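PDB 5WZG: pumilio homolog 23 from Arabidopsis thaliana, which binds RNA through packed pumilio repeats and, as in related proteins, probably regulates translation and mRNA stability through sequences in the 3'-UTR of its targets. Local coordinates for residues Asp141-Cys146 / Lys221-Asp226; Glu276-Met281 / Asn307-Asn312; Leu501-Ser506 / Lys537-Pro542. All blocks are in the same frame, centred on the assembly; numbering follows the deposited sequence.

Interaction 1: Asp141-Cys146 / Lys221-Asp226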
# COMPACT_ATOMS: atom_id res chain seq x y z
N ASP A 141 -14.15 -22.36 -9.99
CA ASP A 141 -15.06 -21.33 -10.51
C ASP A 141 -15.28 -20.23 -9.48
O ASP A 141 -15.40 -19.05 -9.83
CB ASP A 141 -16.38 -21.96 -10.94
CG ASP A 141 -16.22 -22.81 -12.17
OD1 ASP A 141 -15.96 -22.24 -13.25
OD2 ASP A 141 -16.32 -24.05 -12.03
N MET A 142 -15.32 -20.60 -8.20
CA MET A 142 -15.45 -19.59 -7.17
C MET A 142 -14.21 -18.72 -7.10
O MET A 142 -14.30 -17.51 -6.88
CB MET A 142 -15.75 -20.24 -5.83
CG MET A 142 -15.73 -19.28 -4.70
SD MET A 142 -16.16 -20.15 -3.22
CE MET A 142 -16.04 -18.85 -2.01
N MET A 143 -13.03 -19.32 -7.31
CA MET A 143 -11.80 -18.53 -7.33
C MET A 143 -11.83 -17.48 -8.43
O MET A 143 -11.30 -16.38 -8.25
CB MET A 143 -10.59 -19.43 -7.52
CG MET A 143 -10.21 -20.21 -6.30
SD MET A 143 -8.86 -21.34 -6.69
CE MET A 143 -7.46 -20.23 -6.59
N CYS A 144 -12.42 -17.81 -9.57
CA CYS A 144 -12.45 -16.95 -10.75
C CYS A 144 -13.71 -16.11 -10.83
O CYS A 144 -13.84 -15.28 -11.73
CB CYS A 144 -12.30 -17.78 -12.03
SG CYS A 144 -10.72 -18.66 -12.18
N ASN A 145 -14.65 -16.32 -9.92
CA ASN A 145 -15.89 -15.56 -9.95
C ASN A 145 -15.64 -14.19 -9.32
O ASN A 145 -14.96 -14.09 -8.30
CB ASN A 145 -16.98 -16.34 -9.20
CG ASN A 145 -18.29 -15.58 -9.14
OD1 ASN A 145 -18.57 -14.86 -8.16
ND2 ASN A 145 -19.08 -15.69 -10.19
N CYS A 146 -16.20 -13.14 -9.94
CA CYS A 146 -15.91 -11.79 -9.44
C CYS A 146 -16.44 -11.57 -8.03
O CYS A 146 -15.83 -10.82 -7.26
CB CYS A 146 -16.49 -10.72 -10.37
SG CYS A 146 -18.27 -10.71 -10.56
N LYS A 221 -2.12 -22.69 -14.93
CA LYS A 221 -1.70 -21.72 -15.92
C LYS A 221 -2.79 -20.68 -16.16
O LYS A 221 -2.50 -19.49 -16.32
CB LYS A 221 -1.34 -22.40 -17.23
CG LYS A 221 -0.26 -21.64 -17.98
CD LYS A 221 -0.04 -22.12 -19.40
CE LYS A 221 1.27 -21.51 -19.97
NZ LYS A 221 1.51 -20.08 -19.57
N TYR A 222 -4.05 -21.13 -16.20
CA TYR A 222 -5.15 -20.19 -16.40
C TYR A 222 -5.41 -19.36 -15.14
O TYR A 222 -5.80 -18.19 -15.24
CB TYR A 222 -6.42 -20.93 -16.84
CG TYR A 222 -7.64 -20.03 -16.82
CD1 TYR A 222 -7.69 -18.88 -17.63
CD2 TYR A 222 -8.72 -20.29 -15.96
CE1 TYR A 222 -8.78 -18.02 -17.60
CE2 TYR A 222 -9.82 -19.44 -15.92
CZ TYR A 222 -9.84 -18.30 -16.75
OH TYR A 222 -10.92 -17.43 -16.73
N LEU A 223 -5.20 -19.94 -13.95
CA LEU A 223 -5.38 -19.18 -12.71
C LEU A 223 -4.38 -18.02 -12.62
O LEU A 223 -4.73 -16.96 -12.10
CB LEU A 223 -5.24 -20.11 -11.50
CG LEU A 223 -6.25 -21.26 -11.31
CD1 LEU A 223 -5.89 -22.06 -10.08
CD2 LEU A 223 -7.72 -20.80 -11.25
N GLN A 224 -3.16 -18.22 -13.13
CA GLN A 224 -2.14 -17.18 -13.16
C GLN A 224 -2.61 -15.92 -13.86
O GLN A 224 -2.10 -14.83 -13.59
CB GLN A 224 -0.91 -17.70 -13.90
CG GLN A 224 -0.05 -18.70 -13.16
CD GLN A 224 1.10 -19.16 -14.03
OE1 GLN A 224 1.20 -18.76 -15.19
NE2 GLN A 224 1.97 -20.02 -13.49
N VAL A 225 -3.60 -16.05 -14.73
CA VAL A 225 -3.89 -15.05 -15.74
C VAL A 225 -5.33 -14.56 -15.67
O VAL A 225 -5.70 -13.58 -16.34
CB VAL A 225 -3.52 -15.61 -17.14
CG1 VAL A 225 -4.64 -15.61 -18.13
CG2 VAL A 225 -2.19 -14.97 -17.65
N ASP A 226 -6.14 -15.16 -14.80
CA ASP A 226 -7.47 -14.68 -14.50
C ASP A 226 -7.38 -13.68 -13.35
O ASP A 226 -6.81 -13.98 -12.29
CB ASP A 226 -8.38 -15.86 -14.15
CG ASP A 226 -9.74 -15.43 -13.72
OD1 ASP A 226 -9.92 -15.04 -12.53
OD2 ASP A 226 -10.64 -15.48 -14.57
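Cys144 meets Asp226, Leu223 and Tyr222 at once, and its sulfur is the centre of the contact. SG stands over one face of the Asp226 carboxylate, almost straight above CG at 3.7 Å. Cys144 CB lies on the same side but beyond the oxygen end of the group, 3.7 Å from Asp226 OD1. With SG beside its own backbone N and anti to the carbonyl carbon (chi1 -64°), Cys144 sends the sulfur across to the other segment.

Asp226 is more than a packing surface. It is the N-cap of helix 227-239: its OD1 accepts a hydrogen bond from Ser229 N and a weak one from Tyr228 N, which fixes the rotation of the carboxylate. The start of this helix may lend the bound oxygen some stabilisation of its negative charge. CG anti to the backbone N (chi1 176°) brings the group to the cysteine.

The segments come from Pumilio repeats 3 and 4, which pack together in the right-handed superhelix of a PUF protein. Helices 140-144 and 217-223 are held here at their C-terminal ends and the loops that follow.

Leu223 divides its branches between two sulfur-containing side chains. CD2 touches Cys144 SG at 3.8 Å, while CD1 meets the terminal methyl CE of Met143 at 4.2 Å. Met143 extends this apolar side to Leu233 of helix 227-239 and Leu152 of helix 148-159, and it is buried. Tyr222 borders the more exposed side. Its ring atom CE2 is 3.9 Å from Cys144 SG, and the sulfur approaches the ring obliquely, 5.0 Å from SG to the ring centroid.

Interaction 2: Glu276-Met281 / Asn307-Asn312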
# COMPACT_ATOMS: atom_id res chain seq x y z
N GLU A 276 8.08 -19.86 -19.87
CA GLU A 276 6.64 -19.63 -19.79
C GLU A 276 6.29 -18.56 -18.77
O GLU A 276 5.42 -17.72 -19.03
CB GLU A 276 5.93 -20.95 -19.47
CG GLU A 276 6.07 -21.98 -20.57
CD GLU A 276 5.44 -23.31 -20.23
OE1 GLU A 276 4.84 -23.93 -21.12
OE2 GLU A 276 5.55 -23.75 -19.07
N ILE A 277 6.97 -18.56 -17.62
CA ILE A 277 6.76 -17.51 -16.62
C ILE A 277 7.13 -16.15 -17.20
O ILE A 277 6.38 -15.17 -17.07
CB ILE A 277 7.58 -17.81 -15.35
CG1 ILE A 277 7.09 -19.07 -14.66
CG2 ILE A 277 7.53 -16.66 -14.38
CD1 ILE A 277 8.04 -19.57 -13.63
N LEU A 278 8.29 -16.07 -17.86
CA LEU A 278 8.69 -14.83 -18.52
C LEU A 278 7.66 -14.38 -19.55
O LEU A 278 7.31 -13.20 -19.60
CB LEU A 278 10.07 -15.03 -19.17
CG LEU A 278 10.74 -13.81 -19.79
CD1 LEU A 278 10.95 -12.74 -18.75
CD2 LEU A 278 12.08 -14.22 -20.38
N GLU A 279 7.15 -15.30 -20.38
CA GLU A 279 6.17 -14.91 -21.40
C GLU A 279 4.89 -14.36 -20.77
O GLU A 279 4.28 -13.43 -21.31
CB GLU A 279 5.84 -16.09 -22.32
CG GLU A 279 6.66 -16.15 -23.61
CD GLU A 279 7.03 -17.59 -24.06
OE1 GLU A 279 6.24 -18.54 -23.79
OE2 GLU A 279 8.11 -17.76 -24.69
N SER A 280 4.46 -14.92 -19.64
CA SER A 280 3.25 -14.43 -18.99
C SER A 280 3.45 -13.13 -18.22
O SER A 280 2.47 -12.55 -17.75
CB SER A 280 2.69 -15.50 -18.05
OG SER A 280 2.26 -16.64 -18.78
N MET A 281 4.69 -12.65 -18.11
CA MET A 281 5.01 -11.55 -17.20
C MET A 281 4.36 -10.23 -17.61
O MET A 281 4.17 -9.36 -16.75
CB MET A 281 6.53 -11.39 -17.12
CG MET A 281 7.00 -10.68 -15.87
SD MET A 281 6.53 -11.61 -14.40
CE MET A 281 7.61 -13.03 -14.53
N ASN A 307 17.69 -15.29 -11.17
CA ASN A 307 18.62 -15.84 -12.15
C ASN A 307 17.92 -16.47 -13.35
O ASN A 307 18.31 -16.23 -14.50
CB ASN A 307 19.54 -16.86 -11.49
CG ASN A 307 20.50 -16.22 -10.52
OD1 ASN A 307 20.94 -15.08 -10.72
ND2 ASN A 307 20.85 -16.95 -9.47
N LYS A 308 16.89 -17.28 -13.12
CA LYS A 308 16.31 -18.06 -14.21
C LYS A 308 15.21 -17.33 -14.98
O LYS A 308 14.99 -17.65 -16.15
CB LYS A 308 15.73 -19.38 -13.68
CG LYS A 308 16.66 -20.21 -12.78
CD LYS A 308 18.06 -20.42 -13.37
CE LYS A 308 18.39 -21.89 -13.51
NZ LYS A 308 18.25 -22.63 -12.24
N VAL A 309 14.53 -16.35 -14.39
CA VAL A 309 13.41 -15.67 -15.05
C VAL A 309 13.78 -14.25 -15.50
O VAL A 309 13.49 -13.86 -16.63
CB VAL A 309 12.16 -15.64 -14.13
CG1 VAL A 309 11.02 -14.83 -14.79
CG2 VAL A 309 11.74 -17.05 -13.78
N PHE A 310 14.40 -13.46 -14.61
CA PHE A 310 14.55 -12.03 -14.86
C PHE A 310 15.92 -11.62 -15.40
O PHE A 310 16.01 -10.60 -16.10
CB PHE A 310 14.26 -11.25 -13.57
CG PHE A 310 12.87 -11.43 -13.06
CD1 PHE A 310 11.81 -10.71 -13.61
CD2 PHE A 310 12.60 -12.34 -12.05
CE1 PHE A 310 10.52 -10.89 -13.15
CE2 PHE A 310 11.31 -12.52 -11.58
CZ PHE A 310 10.26 -11.80 -12.13
N LYS A 311 16.97 -12.43 -15.18
CA LYS A 311 18.33 -11.92 -15.19
C LYS A 311 18.71 -11.20 -16.49
O LYS A 311 19.45 -10.22 -16.44
CB LYS A 311 19.34 -13.03 -14.92
CG LYS A 311 20.78 -12.55 -14.85
CD LYS A 311 21.74 -13.71 -14.58
CE LYS A 311 23.19 -13.25 -14.42
NZ LYS A 311 24.11 -14.42 -14.27
N ASN A 312 18.27 -11.65 -17.65
CA ASN A 312 18.72 -10.86 -18.81
C ASN A 312 17.60 -10.14 -19.54
O ASN A 312 17.77 -9.78 -20.70
CB ASN A 312 19.53 -11.70 -19.79
CG ASN A 312 20.82 -12.21 -19.18
OD1 ASN A 312 21.77 -11.45 -18.98
ND2 ASN A 312 20.85 -13.49 -18.85
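Val309 packs its CG1 methyl among Ile277, Met281 and Phe310, and this buried cluster is the tight half of the contact. CG1 stands anti to the backbone N of Val309 (chi1 176°), which turns it to the other helix, where it meets Ile277 CG2 at 4.0 Å with the two side chains crossing at about a right angle. The same methyl lies over the centre of the neighbouring Phe310 ring, 3.9 Å above its plane.

Met281 closes the group from the C-terminal side of Ile277 and Leu278. Its chain bends at both chi2 and chi3, folding the terminal methyl back so that CE reaches Phe310 CZ at 3.8 Å and Val309 CG1 at 3.9 Å. This is a Met-aromatic contact of oblique geometry, with SD 5.3 Å from the Phe310 ring centroid. Val326, Ile327 and Leu330 of helix 323-332 pack against Phe310 from beyond the two segments.

The looser side belongs to Leu278, which is partly exposed. It offers the other segment mainly CD1, 3.5 Å from the backbone O of Val309, and CD1 is 4.5 Å from the valine methyl CG1. Charges stay out of the cluster: Glu276 forms a salt bridge with Arg256, and Lys308 another with Glu304 of its own helix.

The seam lies where Pumilio repeat 5 passes into repeat 6, and joins helix 271-280 to helix 299-310, which runs across that boundary; such side-by-side helix packing builds the PUF superhelix.

Interaction 3: Leu501-Ser506 / Lys537-Pro542. With nucleotides of chain B.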
# COMPACT_ATOMS: atom_id res chain seq x y z
N LEU A 501 -0.72 27.24 7.34
CA LEU A 501 -2.18 27.19 7.28
C LEU A 501 -2.72 25.94 6.58
O LEU A 501 -3.93 25.82 6.41
CB LEU A 501 -2.71 28.44 6.59
CG LEU A 501 -2.45 29.74 7.36
CD1 LEU A 501 -2.91 30.92 6.55
CD2 LEU A 501 -3.14 29.70 8.69
N HIS A 502 -1.84 25.03 6.19
CA HIS A 502 -2.22 23.79 5.52
C HIS A 502 -1.57 22.63 6.26
O HIS A 502 -0.48 22.77 6.83
CB HIS A 502 -1.78 23.79 4.05
CG HIS A 502 -2.47 24.82 3.21
ND1 HIS A 502 -3.85 24.95 3.18
CD2 HIS A 502 -1.99 25.76 2.36
CE1 HIS A 502 -4.17 25.93 2.34
NE2 HIS A 502 -3.06 26.43 1.84
N THR A 503 -2.25 21.49 6.25
CA THR A 503 -1.81 20.35 7.06
C THR A 503 -0.38 19.95 6.72
O THR A 503 0.44 19.71 7.61
CB THR A 503 -2.76 19.18 6.87
OG1 THR A 503 -4.05 19.56 7.32
CG2 THR A 503 -2.30 17.96 7.66
N SER A 504 -0.08 19.87 5.42
CA SER A 504 1.25 19.46 4.98
C SER A 504 2.29 20.51 5.35
O SER A 504 3.36 20.19 5.86
CB SER A 504 1.24 19.20 3.47
OG SER A 504 2.55 19.00 2.97
N GLY A 505 1.97 21.79 5.11
CA GLY A 505 2.90 22.85 5.45
C GLY A 505 3.24 22.89 6.92
O GLY A 505 4.38 23.18 7.30
N SER A 506 2.26 22.60 7.78
CA SER A 506 2.51 22.69 9.21
C SER A 506 3.64 21.74 9.63
O SER A 506 4.44 22.07 10.51
CB SER A 506 1.23 22.42 10.00
OG SER A 506 0.83 21.06 9.96
N LYS A 537 -7.85 27.66 13.59
CA LYS A 537 -9.02 27.01 13.00
C LYS A 537 -8.65 25.88 12.04
O LYS A 537 -9.54 25.30 11.42
CB LYS A 537 -9.88 28.05 12.29
CG LYS A 537 -10.48 29.07 13.26
CD LYS A 537 -11.00 30.26 12.50
CE LYS A 537 -11.29 31.41 13.42
NZ LYS A 537 -11.55 32.62 12.58
N THR A 538 -7.37 25.55 11.93
CA THR A 538 -6.88 24.50 11.06
C THR A 538 -6.85 23.17 11.81
O THR A 538 -6.82 23.13 13.04
CB THR A 538 -5.49 24.92 10.54
OG1 THR A 538 -5.67 25.90 9.52
CG2 THR A 538 -4.64 23.74 10.01
N LYS A 539 -6.91 22.08 11.05
CA LYS A 539 -6.72 20.77 11.66
C LYS A 539 -5.46 20.74 12.52
O LYS A 539 -5.51 20.44 13.71
CB LYS A 539 -6.69 19.69 10.57
CG LYS A 539 -6.22 18.30 11.01
CD LYS A 539 -7.15 17.69 12.06
CE LYS A 539 -6.49 16.53 12.79
NZ LYS A 539 -7.06 16.31 14.16
N GLN A 540 -4.31 21.09 11.93
CA GLN A 540 -3.03 20.95 12.63
C GLN A 540 -2.62 22.18 13.43
O GLN A 540 -1.74 22.07 14.29
CB GLN A 540 -1.91 20.62 11.64
CG GLN A 540 -1.96 19.20 11.11
CD GLN A 540 -1.84 18.19 12.22
OE1 GLN A 540 -2.80 17.49 12.56
NE2 GLN A 540 -0.65 18.10 12.81
N GLY A 541 -3.26 23.32 13.17
CA GLY A 541 -2.92 24.60 13.76
C GLY A 541 -2.77 24.64 15.27
O GLY A 541 -1.76 25.12 15.80
N PRO A 542 -3.78 24.17 16.02
CA PRO A 542 -3.65 24.18 17.48
C PRO A 542 -2.42 23.43 17.97
O PRO A 542 -1.73 23.91 18.88
CB PRO A 542 -4.94 23.50 17.95
CG PRO A 542 -5.91 23.75 16.86
CD PRO A 542 -5.12 23.74 15.59
O5' G B 1 -2.58 12.91 5.74
C5' G B 1 -3.12 14.22 5.62
C4' G B 1 -2.13 15.17 4.99
O4' G B 1 -0.98 15.36 5.87
C3' G B 1 -1.54 14.74 3.63
O3' G B 1 -1.32 15.90 2.85
C2' G B 1 -0.17 14.21 4.02
O2' G B 1 0.78 14.22 2.97
C1' G B 1 0.20 15.19 5.12
N9 G B 1 1.31 14.76 5.96
C8 G B 1 1.37 13.74 6.87
N7 G B 1 2.53 13.63 7.43
C5 G B 1 3.30 14.63 6.85
C6 G B 1 4.65 14.99 7.05
O6 G B 1 5.42 14.45 7.84
N1 G B 1 5.05 16.06 6.26
C2 G B 1 4.22 16.72 5.37
N2 G B 1 4.75 17.75 4.68
N3 G B 1 2.95 16.38 5.17
C4 G B 1 2.56 15.34 5.94
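Thr503 lies between G1 of chain B and Gln540 and touches neither the flat base nor the flat amide: its CG2 methyl packs on the sugar ring oxygen O4' of G1 at 3.4 Å and on Gln540 CG at 3.7 Å. Neither face of the Gln540 amide takes an atom of segment 501-506 within 4.2 Å; the aliphatic CB and CG before it do the touching. The guanine, for its part, presents its exocyclic amino group to the protein: N2 donates a hydrogen bond to Ser504 OG, 3.1 Å long and fairly straight at 163°. Ser504 also packs on a phosphate of the RNA.

This is the RNA-binding surface of the pumilio superhelix. Helix 503-514, starting in Pumilio repeat 8, meets the nucleotide with its first turn, while segment 537-542, leading into helix 541-548, packs beside that turn.

The contact between the two segments lies near the surface. Thr538 brings OG1 to 3.6 Å from the backbone O of Leu501. Lys539 adds only its CB, 4.2 Å from Thr503 OG1, since the rest of its chain bends away at chi2.

Ser506, further along the helix, is buried and faces Gln540, whose CB is 3.2 Å from Ser506 OG. That hydroxyl lies between its backbone N and carbonyl carbon (chi1 72°), a position from which OG turns back to donate a 2.7 Å hydrogen bond to Thr503 O, at a C=O...OG angle of 128° and tilted out of the Thr503 carbonyl plane.

All three contacts join neighbouring parts of one curved array of helices, but they differ in depth. Interaction 2 is the most buried and almost wholly apolar; interaction 1 is partly buried and mixes sulfur and leucine packing with a helix-capping carboxylate; interaction 3 lies at the surface, joins helix starts rather than ends, and touches RNA directly through Thr503 and Ser504. Interactions 1 and 2 are neighbours, their centres about 22 Å apart, and they meet where Lys221 NZ packs on Ser280 OG at 3.6 Å. Interaction 3 stands on the opposite side of the chain's centre, its centre about 47 Å from that of interaction 1 and 49 Å from that of interaction 2.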